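Local atomic coordinates of integron cassette protein Vpc_cass2 (Vibrio paracholerae, PDB entry 3JRT), a protein that is of unknown function but is encoded by a mobile integron gene cassette and folds into a helical chain without beta strands that pairs with a second copy of itself. Residues E33-L38 against G179-L184; I39-I44 against V79-K84; E87-Y92 against H105-Y110; I148-G153 against D157-W162. One frame throughout, in Å; residues are numbered along the deposited sequence.

Interaction 1 (E33-L38 against G179-L184)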
# COMPACT_ATOMS: atom_id res chain seq x y z
N GLU A 33 -1.62 9.81 16.93
CA GLU A 33 -2.27 9.49 15.67
C GLU A 33 -1.48 8.47 14.86
O GLU A 33 -2.00 7.44 14.45
CB GLU A 33 -2.45 10.75 14.83
CG GLU A 33 -3.60 11.61 15.29
CD GLU A 33 -3.82 12.83 14.43
OE1 GLU A 33 -2.89 13.21 13.67
OE2 GLU A 33 -4.91 13.41 14.52
N ILE A 34 -0.22 8.80 14.62
CA ILE A 34 0.65 7.98 13.81
C ILE A 34 0.83 6.59 14.43
O ILE A 34 0.71 5.57 13.73
CB ILE A 34 1.98 8.67 13.62
CG1 ILE A 34 1.78 9.93 12.76
CG2 ILE A 34 2.97 7.72 12.97
CD1 ILE A 34 3.01 10.83 12.71
N LEU A 35 1.06 6.55 15.73
CA LEU A 35 1.20 5.27 16.42
C LEU A 35 -0.03 4.42 16.21
O LEU A 35 0.07 3.23 15.90
CB LEU A 35 1.46 5.46 17.91
CG LEU A 35 2.83 6.03 18.31
CD1 LEU A 35 2.87 6.32 19.80
CD2 LEU A 35 3.97 5.09 17.91
N SER A 36 -1.20 5.03 16.38
CA SER A 36 -2.47 4.33 16.24
C SER A 36 -2.64 3.80 14.83
O SER A 36 -3.10 2.68 14.64
CB SER A 36 -3.65 5.23 16.63
OG SER A 36 -3.70 5.40 18.04
N GLY A 37 -2.28 4.62 13.85
CA GLY A 37 -2.35 4.20 12.47
C GLY A 37 -1.43 3.01 12.21
O GLY A 37 -1.82 2.07 11.53
N LEU A 38 -0.22 3.08 12.73
CA LEU A 38 0.76 2.00 12.59
C LEU A 38 0.22 0.68 13.12
O LEU A 38 0.35 -0.34 12.45
CB LEU A 38 2.06 2.32 13.32
CG LEU A 38 2.95 3.39 12.69
CD1 LEU A 38 4.12 3.76 13.61
CD2 LEU A 38 3.43 2.87 11.37
N GLY A 179 2.92 -4.89 19.31
CA GLY A 179 2.80 -4.83 20.76
C GLY A 179 3.64 -3.70 21.33
O GLY A 179 3.20 -2.98 22.23
N VAL A 180 4.84 -3.54 20.79
CA VAL A 180 5.73 -2.47 21.20
C VAL A 180 5.14 -1.12 20.82
O VAL A 180 5.23 -0.16 21.58
CB VAL A 180 7.14 -2.64 20.59
CG1 VAL A 180 7.92 -1.35 20.67
CG2 VAL A 180 7.88 -3.77 21.31
N ILE A 181 4.52 -1.05 19.65
CA ILE A 181 3.98 0.21 19.20
C ILE A 181 2.78 0.57 20.06
O ILE A 181 2.53 1.74 20.32
CB ILE A 181 3.61 0.19 17.71
CG1 ILE A 181 4.87 0.16 16.84
CG2 ILE A 181 2.74 1.42 17.35
CD1 ILE A 181 4.58 0.01 15.38
N GLU A 182 2.07 -0.46 20.52
CA GLU A 182 0.96 -0.30 21.45
C GLU A 182 1.44 0.11 22.85
O GLU A 182 0.78 0.87 23.55
CB GLU A 182 0.16 -1.60 21.52
CG GLU A 182 -1.09 -1.52 22.38
CD GLU A 182 -2.05 -2.67 22.11
OE1 GLU A 182 -1.72 -3.54 21.27
OE2 GLU A 182 -3.13 -2.70 22.74
N LEU A 183 2.61 -0.40 23.25
CA LEU A 183 3.23 -0.02 24.51
C LEU A 183 3.44 1.49 24.56
O LEU A 183 3.24 2.13 25.59
CB LEU A 183 4.58 -0.71 24.66
CG LEU A 183 4.79 -1.60 25.88
CD1 LEU A 183 3.64 -2.59 26.02
CD2 LEU A 183 6.12 -2.32 25.78
N LEU A 184 3.87 2.04 23.42
CA LEU A 184 4.13 3.48 23.32
C LEU A 184 2.83 4.26 23.23
O LEU A 184 2.63 5.23 23.96
CB LEU A 184 5.01 3.79 22.11
CG LEU A 184 6.26 2.93 21.96
CD1 LEU A 184 7.07 3.37 20.77
CD2 LEU A 184 7.10 3.01 23.21
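Leu35 and Leu38 meet Ile181 and Leu184 where two helices of an all-helical fold, 27-53 and 177-188, pack nearly antiparallel. Their local axes come within 9.3 Å at an angle of 154°, near enough for branched aliphatic side chains to fill the groove without a hydrogen bond across it. Ile181 is the tight point. Its two branches diverge from CB: CG2 lies opposite the backbone N and presses against Leu35, while CG1 turns toward Leu38 and carries CD1 to 4.0 Å from Leu38 CB, the two side chains meeting roughly at right angles. A beta-branched residue suits this place because one position can serve two neighbours a helical turn apart. Further along, Leu35 splits its fork in the same spirit, CD2 resting 3.9 Å from Ile181 CG2 and CD1 reaching Leu184 CB at 4.0 Å. Leu88 of helix 64-91 closes over Leu35, and Tyr85 over Ile181, so a third helix covers this part of the seam.

The outer flanks are polar instead. Glu182 points away from the partner helix and forms a salt bridge with Lys173, Ser36 OG bonds to Glu32 on its own helix, and Glu33 OE1 reaches Tyr137 OH of the second subunit. The charged and hydroxyl groups lie on faces turned from the seam, which is occupied by leucine and isoleucine, whose side chains leave no polar group to be satisfied when buried. The closest approach even involves backbone: Ile181 CG2 sits 3.5 Å from Leu35 O.

Interaction 2 (I39-I44 against V79-K84); sequences IGDLTI and VINCRK
Asp41 and Asn81 confront each other because both first torsions, -61° and -76°, set CG opposite the residue's own carbonyl carbon and close to its backbone N. The two short polar chains then cross at about a right angle between helices 27-53 and 64-91, which run close to antiparallel in this all-helical fold. Asp41 CB lies 3.5 Å from Asn81 ND2, a packing contact, while carboxylate and amide are turned 51° apart. Their oxygens do not bond directly. A water joins them, giving one hydrogen to Asp41 OD2 at 2.7 Å and the other to Asn81 OD1 at 2.6 Å.

Leu42 supplies the apolar half. It runs past Asn81 in the opposite direction, with CD2 3.7 Å from Asn81 CB, and the same methyl lies 4.3 Å from Cys82 SG; Val178 of helix 177-188 packs against this leucine as well. A leucine fits here because it covers the aliphatic stem of the asparagine and leaves the amide to the polar side.

Each polar end has a further partner: Asn81 ND2 bonds to Ser77 O one turn back, and Asp41 OD1 makes a salt bridge with Arg72 of the second subunit. Two acceptors facing each other need a donor between them, and the water meets that need; with the arginine alongside, Asp41 is probably ionised, tying this buried seam to the dimer interface.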
# COMPACT_ATOMS: atom_id res chain seq x y z
N ILE A 39 -0.37 0.71 14.31
CA ILE A 39 -0.94 -0.49 14.93
C ILE A 39 -1.99 -1.11 14.01
O ILE A 39 -1.99 -2.32 13.76
CB ILE A 39 -1.57 -0.19 16.30
CG1 ILE A 39 -0.51 0.08 17.36
CG2 ILE A 39 -2.51 -1.32 16.76
CD1 ILE A 39 -1.05 0.83 18.58
N GLY A 40 -2.88 -0.29 13.48
CA GLY A 40 -3.97 -0.78 12.66
C GLY A 40 -3.53 -1.26 11.29
O GLY A 40 -4.01 -2.29 10.82
N ASP A 41 -2.64 -0.51 10.65
CA ASP A 41 -2.19 -0.86 9.31
C ASP A 41 -1.29 -2.11 9.30
O ASP A 41 -1.42 -2.96 8.44
CB ASP A 41 -1.52 0.32 8.60
CG ASP A 41 -2.49 1.51 8.41
OD1 ASP A 41 -3.71 1.30 8.44
OD2 ASP A 41 -2.02 2.66 8.23
N LEU A 42 -0.40 -2.23 10.28
CA LEU A 42 0.47 -3.40 10.36
C LEU A 42 -0.38 -4.62 10.72
O LEU A 42 -0.20 -5.68 10.17
CB LEU A 42 1.57 -3.21 11.40
CG LEU A 42 2.71 -2.26 11.03
CD1 LEU A 42 3.50 -1.85 12.29
CD2 LEU A 42 3.64 -2.87 9.99
N THR A 43 -1.34 -4.45 11.61
CA THR A 43 -2.16 -5.57 12.04
C THR A 43 -3.02 -6.08 10.88
O THR A 43 -3.16 -7.28 10.69
CB THR A 43 -3.05 -5.18 13.25
OG1 THR A 43 -2.21 -4.87 14.35
CG2 THR A 43 -4.03 -6.31 13.64
N ILE A 44 -3.59 -5.17 10.10
CA ILE A 44 -4.50 -5.59 9.05
C ILE A 44 -3.76 -6.23 7.85
O ILE A 44 -4.24 -7.19 7.27
CB ILE A 44 -5.44 -4.45 8.60
CG1 ILE A 44 -6.54 -5.03 7.73
CG2 ILE A 44 -4.68 -3.37 7.82
CD1 ILE A 44 -7.50 -5.92 8.49
N VAL A 79 6.07 -2.78 4.67
CA VAL A 79 7.35 -2.09 4.59
C VAL A 79 7.19 -0.58 4.73
O VAL A 79 8.00 0.08 5.38
CB VAL A 79 8.21 -2.51 3.34
CG1 VAL A 79 8.45 -4.04 3.36
CG2 VAL A 79 7.56 -2.06 2.01
N ILE A 80 6.14 -0.02 4.13
CA ILE A 80 5.87 1.40 4.29
C ILE A 80 5.71 1.74 5.77
O ILE A 80 6.24 2.74 6.24
CB ILE A 80 4.61 1.83 3.49
CG1 ILE A 80 4.97 2.02 2.01
CG2 ILE A 80 3.97 3.10 4.10
CD1 ILE A 80 3.72 1.97 1.08
N ASN A 81 5.02 0.90 6.51
CA ASN A 81 4.80 1.18 7.92
C ASN A 81 5.98 0.89 8.84
O ASN A 81 6.20 1.61 9.81
CB ASN A 81 3.53 0.52 8.40
CG ASN A 81 2.30 1.27 7.92
OD1 ASN A 81 2.06 2.38 8.36
ND2 ASN A 81 1.59 0.71 6.98
N CYS A 82 6.74 -0.15 8.53
CA CYS A 82 7.97 -0.39 9.26
C CYS A 82 8.89 0.81 9.14
O CYS A 82 9.45 1.26 10.13
CB CYS A 82 8.66 -1.66 8.77
SG CYS A 82 7.84 -3.17 9.34
N ARG A 83 9.05 1.34 7.92
CA ARG A 83 9.90 2.51 7.74
C ARG A 83 9.32 3.72 8.50
O ARG A 83 10.06 4.46 9.15
CB ARG A 83 10.12 2.82 6.25
CG ARG A 83 10.90 1.77 5.49
CD ARG A 83 12.22 1.36 6.21
NE ARG A 83 13.02 2.52 6.57
CZ ARG A 83 14.20 2.50 7.18
NH1 ARG A 83 14.78 1.35 7.50
NH2 ARG A 83 14.81 3.64 7.46
N LYS A 84 8.01 3.90 8.45
CA LYS A 84 7.39 4.99 9.20
C LYS A 84 7.71 4.90 10.68
O LYS A 84 7.89 5.92 11.33
CB LYS A 84 5.87 5.03 8.99
CG LYS A 84 5.48 5.68 7.68
CD LYS A 84 3.97 6.01 7.59
CE LYS A 84 3.65 6.71 6.27
NZ LYS A 84 2.24 6.48 5.84
O HOH W 1 0.15 3.89 9.24

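Interaction 3 (E87-Y92 against H105-Y110); sequences ELNQKY and HIRGVY
Arg107 reaches across from helix 104-116 to Asn89, near the end of helix 64-91, and the one hydrogen bond across the contact joins these consecutive helices. From CA the side chain sets out toward the partner helix. CB leads to CG, which stands opposite the backbone N and lies 3.2 Å from Asn89 OD1, with ND2 farther off. CD follows, lying close against Asn89 OD1, and also packs against Leu184 of helix 177-188. At the third torsion, 54°, the chain bends, turning the guanidinium so that its NH1 edge faces the amide oxygen, while NE and CZ each stay 3.8 Å from Asn89 OD1. NH1 finishes the path, donating to Asn89 OD1 over 2.9 Å in an almost straight bond of 173°.

The oxygen sits at the edge of the guanidinium and within its plane, whereas seen from the amide the donor is tilted 31° from the carbonyl plane. An arginine suits the site because its long stem can span the gap, the helix backbones being 8.4 Å apart even at their nearest CA atoms, Asn89 and Gly108. Asparagine offers a short neutral acceptor, and Glu95, in the loop, touches both residues.

Since Asn89 carries no charge, the link is a charge-to-dipole hydrogen bond at a partly exposed surface; the arginine's charge is not neutralised by this partner, though Glu95 nearby would probably temper it.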
# COMPACT_ATOMS: atom_id res chain seq x y z
N GLU A 87 11.14 6.22 11.03
CA GLU A 87 11.16 7.66 10.79
C GLU A 87 10.58 8.44 11.96
O GLU A 87 11.04 9.53 12.31
CB GLU A 87 10.40 8.01 9.52
CG GLU A 87 11.04 7.52 8.24
CD GLU A 87 10.12 7.76 7.06
OE1 GLU A 87 9.00 8.25 7.30
OE2 GLU A 87 10.52 7.46 5.91
N LEU A 88 9.55 7.87 12.58
CA LEU A 88 8.97 8.47 13.76
C LEU A 88 10.02 8.48 14.89
O LEU A 88 10.20 9.50 15.57
CB LEU A 88 7.72 7.70 14.19
CG LEU A 88 6.89 8.32 15.30
CD1 LEU A 88 6.14 9.52 14.77
CD2 LEU A 88 5.93 7.30 15.90
N ASN A 89 10.72 7.36 15.06
CA ASN A 89 11.79 7.28 16.04
C ASN A 89 12.88 8.32 15.83
O ASN A 89 13.29 8.99 16.76
CB ASN A 89 12.43 5.89 16.04
CG ASN A 89 11.79 4.96 17.04
OD1 ASN A 89 11.59 5.31 18.20
ND2 ASN A 89 11.47 3.74 16.59
N GLN A 90 13.36 8.45 14.59
CA GLN A 90 14.44 9.40 14.33
C GLN A 90 13.99 10.85 14.43
O GLN A 90 14.82 11.76 14.53
CB GLN A 90 15.11 9.12 12.98
CG GLN A 90 14.24 9.34 11.75
CD GLN A 90 14.93 8.90 10.46
OE1 GLN A 90 16.01 8.30 10.50
NE2 GLN A 90 14.32 9.20 9.32
N LYS A 91 12.68 11.08 14.43
CA LYS A 91 12.17 12.44 14.57
C LYS A 91 11.87 12.83 16.01
O LYS A 91 11.85 14.01 16.35
CB LYS A 91 10.94 12.67 13.69
CG LYS A 91 10.31 14.03 13.89
CD LYS A 91 9.54 14.48 12.67
CE LYS A 91 9.04 15.90 12.85
NZ LYS A 91 8.04 16.28 11.81
N TYR A 92 11.65 11.84 16.88
CA TYR A 92 11.19 12.12 18.23
C TYR A 92 11.91 11.41 19.40
O TYR A 92 11.27 10.72 20.19
CB TYR A 92 9.68 11.88 18.33
CG TYR A 92 8.83 12.82 17.49
CD1 TYR A 92 8.94 14.20 17.65
CD2 TYR A 92 7.93 12.34 16.55
CE1 TYR A 92 8.18 15.07 16.89
CE2 TYR A 92 7.16 13.20 15.78
CZ TYR A 92 7.29 14.56 15.96
OH TYR A 92 6.53 15.43 15.21
N HIS A 105 14.43 1.20 25.53
CA HIS A 105 15.30 0.14 25.01
C HIS A 105 14.62 -0.77 24.00
O HIS A 105 15.14 -1.01 22.92
CB HIS A 105 15.87 -0.69 26.15
CG HIS A 105 16.48 -1.98 25.70
ND1 HIS A 105 17.83 -2.12 25.45
CD2 HIS A 105 15.93 -3.20 25.47
CE1 HIS A 105 18.08 -3.36 25.07
NE2 HIS A 105 16.95 -4.04 25.08
N ILE A 106 13.46 -1.31 24.38
CA ILE A 106 12.73 -2.20 23.50
C ILE A 106 12.46 -1.48 22.19
O ILE A 106 12.44 -2.08 21.12
CB ILE A 106 11.39 -2.65 24.12
CG1 ILE A 106 10.75 -3.76 23.28
CG2 ILE A 106 10.44 -1.47 24.26
CD1 ILE A 106 11.60 -5.01 23.19
N ARG A 107 12.26 -0.17 22.28
CA ARG A 107 11.97 0.65 21.12
C ARG A 107 13.15 0.69 20.16
O ARG A 107 12.98 0.57 18.95
CB ARG A 107 11.57 2.06 21.55
CG ARG A 107 11.40 3.05 20.42
CD ARG A 107 10.83 4.36 20.93
NE ARG A 107 11.63 4.91 22.02
CZ ARG A 107 12.60 5.80 21.86
NH1 ARG A 107 12.89 6.25 20.65
NH2 ARG A 107 13.27 6.24 22.92
N GLY A 108 14.34 0.86 20.70
CA GLY A 108 15.54 0.88 19.88
C GLY A 108 15.84 -0.47 19.27
O GLY A 108 16.44 -0.56 18.19
N VAL A 109 15.43 -1.53 19.96
CA VAL A 109 15.64 -2.88 19.48
C VAL A 109 14.86 -3.10 18.19
O VAL A 109 15.41 -3.53 17.18
CB VAL A 109 15.20 -3.93 20.51
CG1 VAL A 109 15.13 -5.30 19.87
CG2 VAL A 109 16.15 -3.92 21.71
N TYR A 110 13.57 -2.79 18.24
CA TYR A 110 12.74 -2.93 17.06
C TYR A 110 13.17 -1.95 15.97
O TYR A 110 13.22 -2.29 14.80
CB TYR A 110 11.26 -2.81 17.43
CG TYR A 110 10.76 -4.09 18.04
CD1 TYR A 110 10.01 -4.98 17.30
CD2 TYR A 110 11.10 -4.44 19.33
CE1 TYR A 110 9.57 -6.17 17.86
CE2 TYR A 110 10.68 -5.62 19.89
CZ TYR A 110 9.91 -6.48 19.15
OH TYR A 110 9.50 -7.67 19.72

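Interaction 4 (I148-G153 against D157-W162)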
# COMPACT_ATOMS: atom_id res chain seq x y z
N ILE A 148 11.81 -12.55 -0.28
CA ILE A 148 12.39 -13.73 0.35
C ILE A 148 13.47 -13.30 1.37
O ILE A 148 13.51 -13.80 2.49
CB ILE A 148 12.94 -14.68 -0.72
CG1 ILE A 148 11.78 -15.20 -1.58
CG2 ILE A 148 13.80 -15.82 -0.09
CD1 ILE A 148 12.21 -16.16 -2.67
N LYS A 149 14.31 -12.34 1.00
CA LYS A 149 15.29 -11.81 1.95
C LYS A 149 14.61 -11.23 3.19
O LYS A 149 15.08 -11.37 4.31
CB LYS A 149 16.15 -10.73 1.28
CG LYS A 149 17.17 -11.30 0.25
CD LYS A 149 17.94 -10.19 -0.43
CE LYS A 149 18.75 -10.70 -1.58
NZ LYS A 149 19.47 -9.58 -2.23
N MSE A 150 13.49 -10.56 2.99
CA MSE A 150 12.84 -9.89 4.10
C MSE A 150 12.39 -10.94 5.11
O MSE A 150 12.56 -10.78 6.32
CB MSE A 150 11.67 -9.07 3.59
CG MSE A 150 11.09 -8.11 4.61
SE MSE A 150 9.39 -7.34 4.02
CE MSE A 150 8.95 -6.34 5.63
N PHE A 151 11.82 -12.02 4.60
CA PHE A 151 11.27 -13.07 5.44
C PHE A 151 12.34 -14.04 5.90
O PHE A 151 12.06 -14.98 6.65
CB PHE A 151 10.18 -13.83 4.70
CG PHE A 151 8.88 -13.09 4.64
CD1 PHE A 151 8.06 -13.02 5.75
CD2 PHE A 151 8.49 -12.46 3.48
CE1 PHE A 151 6.86 -12.35 5.70
CE2 PHE A 151 7.30 -11.79 3.42
CZ PHE A 151 6.48 -11.72 4.53
N ASP A 152 13.56 -13.80 5.43
CA ASP A 152 14.70 -14.67 5.72
C ASP A 152 14.50 -16.12 5.31
O ASP A 152 15.03 -17.03 5.95
CB ASP A 152 15.10 -14.59 7.18
CG ASP A 152 16.55 -14.96 7.40
OD1 ASP A 152 17.42 -14.18 6.94
OD2 ASP A 152 16.83 -16.03 7.99
N GLY A 153 13.77 -16.36 4.23
CA GLY A 153 13.64 -17.71 3.74
C GLY A 153 12.28 -17.89 3.09
O GLY A 153 11.64 -16.92 2.69
N ASP A 157 6.02 -17.25 8.59
CA ASP A 157 5.50 -17.29 9.96
C ASP A 157 6.28 -16.41 10.92
O ASP A 157 5.70 -15.63 11.64
CB ASP A 157 5.48 -18.73 10.48
CG ASP A 157 4.78 -19.69 9.53
OD1 ASP A 157 5.04 -19.62 8.31
OD2 ASP A 157 3.98 -20.52 10.01
N GLU A 158 7.60 -16.57 10.92
CA GLU A 158 8.45 -15.91 11.90
C GLU A 158 8.28 -14.40 11.81
O GLU A 158 7.91 -13.75 12.79
CB GLU A 158 9.92 -16.29 11.68
CG GLU A 158 10.87 -15.89 12.80
CD GLU A 158 12.24 -16.59 12.70
OE1 GLU A 158 12.34 -17.62 11.99
OE2 GLU A 158 13.20 -16.10 13.33
N PHE A 159 8.54 -13.85 10.64
CA PHE A 159 8.44 -12.42 10.44
C PHE A 159 7.02 -11.91 10.70
O PHE A 159 6.83 -10.90 11.38
CB PHE A 159 8.90 -12.02 9.05
CG PHE A 159 9.05 -10.55 8.88
CD1 PHE A 159 10.14 -9.89 9.40
CD2 PHE A 159 8.09 -9.82 8.21
CE1 PHE A 159 10.28 -8.53 9.25
CE2 PHE A 159 8.23 -8.47 8.05
CZ PHE A 159 9.32 -7.83 8.56
N LEU A 160 6.02 -12.60 10.17
CA LEU A 160 4.64 -12.17 10.41
C LEU A 160 4.34 -12.14 11.92
O LEU A 160 3.74 -11.19 12.41
CB LEU A 160 3.65 -13.08 9.69
CG LEU A 160 3.62 -12.99 8.16
CD1 LEU A 160 2.50 -13.86 7.57
CD2 LEU A 160 3.47 -11.55 7.67
N ASP A 161 4.75 -13.18 12.64
CA ASP A 161 4.50 -13.25 14.08
C ASP A 161 5.25 -12.15 14.81
O ASP A 161 4.81 -11.66 15.84
CB ASP A 161 4.89 -14.62 14.64
CG ASP A 161 3.77 -15.62 14.54
OD1 ASP A 161 2.68 -15.25 14.05
OD2 ASP A 161 3.98 -16.78 14.95
N TRP A 162 6.40 -11.79 14.26
CA TRP A 162 7.20 -10.71 14.79
C TRP A 162 6.52 -9.35 14.59
O TRP A 162 6.68 -8.45 15.41
CB TRP A 162 8.57 -10.71 14.12
CG TRP A 162 9.51 -9.64 14.58
CD1 TRP A 162 10.32 -9.67 15.69
CD2 TRP A 162 9.77 -8.39 13.93
NE1 TRP A 162 11.05 -8.51 15.77
CE2 TRP A 162 10.73 -7.71 14.71
CE3 TRP A 162 9.28 -7.79 12.77
CZ2 TRP A 162 11.23 -6.46 14.35
CZ3 TRP A 162 9.76 -6.53 12.43
CH2 TRP A 162 10.72 -5.88 13.22
O HOH W 2 9.44 -15.31 8.39
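Phe151 and Phe159 form an offset edge-to-face pair between the end of helix 140-151 and the start of helix 157-163. The edge of Phe159 is directed toward the face of Phe151, with planes at 81° and centroids 5.5 Å apart. With CG opposite its backbone N (chi1 -170°), Phe159 extends its ring across the gap and leaves CB 3.5 Å from Phe151 CD1. Phenylalanines suit the spot, since their flat rings pack closely where only a short connection separates the two helices and their polarised C-H edges are attracted to a ring face.

Met150, present as selenomethionine, crosses Phe159 at about a right angle on an extended chain. Its SE lies 5.1 Å from the Phe159 centroid, 40° off the ring normal, a Met-aromatic contact in an oblique position; CE comes nearer still, though this residue is poorly ordered and its exact distances deserve caution. Leu160 CD2 approaches the edge of the Phe151 ring, 4.0 Å from CE1.

Backbone polarity is settled alongside. A water donates to Phe151 O at 3.2 Å and accepts from Phe159 N at 2.8 Å, joining the last turn of one helix to the first turn of the next. Helix 140-151 ends in a Schellman motif, with Asp152 at positive phi and Gly153 N bonded to Ile148 O; Gly153 itself takes backbone angles that would jam a CB.

The cluster is enclosed by other helices: Met150 packs on Ile78 and Val79 of helix 64-91, Phe159 on Ile120 of helix 118-128, and Leu160 on Val46 of helix 27-53.

Interactions 1 and 2 share helix 27-53, touch each other, and are buried. The first is purely aliphatic, whereas the second, whose centre lies about 4 Å from the centre of the chain, admits a water and two polar groups beside its leucine. Interaction 3 is the surface member, a single hydrogen bond at the C-terminal end of helix 64-91, just beyond the segment used by interaction 2. Interaction 4 is buried and mostly aromatic, lies across the chain's centre from interaction 1, and meets interaction 2 through Val79 and Met150 and interaction 3 through Tyr110 and Trp162. Segments of the first three contacts also touch the second subunit; those of interaction 4 do not.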